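Local structure of arabinan-endo 1,5-alpha-l-arabinase (Bacillus subtilis, 1UV4) at residues A[67-70]-A[71-75]. The protein hydrolyses internal alpha-1,5-arabinofuranosidic linkages of arabinan, acting as a secreted, calcium-binding enzyme in plant cell-wall degradation. Sequence-based numbering, arbitrary orientation.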
loop_
_atom_site.group_PDB
_atom_site.type_symbol
_atom_site.label_atom_id
_atom_site.label_comp_id
_atom_site.label_asym_id
_atom_site.label_seq_id
_atom_site.Cartn_x
_atom_site.Cartn_y
_atom_site.Cartn_z
ATOM N N PRO A 67 -14.208 11.670 12.200
ATOM C CA PRO A 67 -15.389 12.510 12.010
ATOM C C PRO A 67 -15.477 13.288 10.704
ATOM O O PRO A 67 -16.585 13.435 10.197
ATOM C CB PRO A 67 -15.330 13.468 13.188
ATOM C CG PRO A 67 -14.338 12.930 14.139
ATOM C CD PRO A 67 -13.682 11.748 13.566
ATOM N N ASN A 68 -14.405 13.823 10.163
ATOM C CA ASN A 68 -14.674 14.605 8.930
ATOM C C ASN A 68 -13.861 14.024 7.810
ATOM O O ASN A 68 -13.099 14.688 7.087
ATOM C CB ASN A 68 -14.530 16.104 9.157
ATOM C CG ASN A 68 -15.727 16.672 9.904
ATOM O OD1 ASN A 68 -15.729 16.719 11.140
ATOM N ND2 ASN A 68 -16.786 17.072 9.159
ATOM N N TYR A 69 -14.038 12.710 7.677
ATOM C CA TYR A 69 -13.311 11.961 6.667
ATOM C C TYR A 69 -13.631 12.519 5.294
ATOM O O TYR A 69 -14.773 12.947 5.009
ATOM C CB TYR A 69 -13.590 10.447 6.733
ATOM C CG TYR A 69 -14.999 9.980 6.505
ATOM C CD1 TYR A 69 -15.486 9.765 5.223
ATOM C CD2 TYR A 69 -15.852 9.780 7.566
ATOM C CE1 TYR A 69 -16.777 9.362 5.016
ATOM C CE2 TYR A 69 -17.135 9.333 7.391
ATOM C CZ TYR A 69 -17.605 9.122 6.107
ATOM O OH TYR A 69 -18.899 8.712 5.985
ATOM N N GLY A 70 -12.605 12.499 4.446
ATOM C CA GLY A 70 -12.791 12.791 3.044
ATOM C C GLY A 70 -13.617 11.721 2.369
ATOM O O GLY A 70 -13.565 10.562 2.729
ATOM N N GLN A 71 -14.292 12.116 1.308
ATOM C CA GLN A 71 -15.300 11.205 0.739
ATOM C C GLN A 71 -14.634 10.014 0.057
ATOM O O GLN A 71 -15.220 8.950 0.024
ATOM C CB GLN A 71 -16.227 11.895 -0.199
ATOM C CG GLN A 71 -15.592 12.460 -1.438
ATOM C CD GLN A 71 -16.606 13.158 -2.324
ATOM O OE1 GLN A 71 -17.826 12.981 -2.147
ATOM N NE2 GLN A 71 -16.128 13.994 -3.216
ATOM N N ASN A 72 -13.411 10.178 -0.458
ATOM C CA ASN A 72 -12.711 9.084 -1.100
ATOM C C ASN A 72 -11.933 8.316 -0.059
ATOM O O ASN A 72 -11.318 8.882 0.864
ATOM C CB ASN A 72 -11.788 9.576 -2.254
ATOM C CG ASN A 72 -10.570 10.428 -1.804
ATOM O OD1 ASN A 72 -9.491 10.350 -2.430
ATOM N ND2 ASN A 72 -10.765 11.298 -0.814
ATOM N N GLN A 73 -11.941 6.988 -0.171
ATOM C CA GLN A 73 -11.088 6.166 0.698
ATOM C C GLN A 73 -9.754 5.863 -0.013
ATOM O O GLN A 73 -9.632 6.037 -1.212
ATOM C CB GLN A 73 -11.763 4.873 1.152
ATOM C CG GLN A 73 -12.802 5.138 2.277
ATOM C CD GLN A 73 -13.945 5.997 1.815
ATOM O OE1 GLN A 73 -14.726 5.650 0.927
ATOM N NE2 GLN A 73 -14.064 7.170 2.414
ATOM N N TRP A 74 -8.727 5.511 0.767
ATOM C CA TRP A 74 -7.363 5.534 0.237
ATOM C C TRP A 74 -6.623 4.216 0.355
ATOM O O TRP A 74 -6.782 3.458 1.308
ATOM C CB TRP A 74 -6.441 6.570 0.945
ATOM C CG TRP A 74 -6.954 7.947 1.147
ATOM C CD1 TRP A 74 -8.070 8.534 0.610
ATOM C CD2 TRP A 74 -6.392 8.900 2.025
ATOM N NE1 TRP A 74 -8.212 9.821 1.087
ATOM C CE2 TRP A 74 -7.196 10.061 1.963
ATOM C CE3 TRP A 74 -5.276 8.902 2.868
ATOM C CZ2 TRP A 74 -6.906 11.210 2.694
ATOM C CZ3 TRP A 74 -5.006 10.079 3.586
ATOM C CH2 TRP A 74 -5.813 11.178 3.491
ATOM N N ALA A 75 -5.764 3.972 -0.620
ATOM C CA ALA A 75 -4.679 3.001 -0.493
ATOM C C ALA A 75 -5.147 1.598 -0.104
ATOM O O ALA A 75 -4.785 1.042 0.904
ATOM C CB ALA A 75 -3.616 3.555 0.445
#
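Y69 and Q73 meet where the chain turns into the innermost strand of a blade, 74-81, in the five-bladed beta-propeller of family 43 glycoside hydrolases, and they illustrate how a side-chain amide can fold back against the loop leading into a blade. Q73 leaves the backbone with CG beside its own N (chi1 -77°) and then bends at chi2 (64°), which carries the amide back toward Y69 and Q71. Its NE2 arrives obliquely at the Y69 ring, 4.1 Å from CD1, with the amide plane steeply inclined to the ring. The same nitrogen lies 3.4 Å from G70 O, but the angle is too poor for a hydrogen bond. The rings of W62 and Y69 meet edge-to-face, and W62 also touches Q73, while V91 of strand 84-91 lies against both side chains. Q71 diverges from this group: its extended end reaches another loop, where NE2 bonds to T32 O. Backbone bonds from G70 to S92 and from Q73 to G30 and G36 tie this loop to the residues just beyond strand 84-91 of the same blade and to the 30-36 connection of the preceding blade. The amide of Q73 is held within the loop by a weak hydrogen bond from NE2 to Q71 O, 3.2 Å long and bent to 130° at the hydrogen.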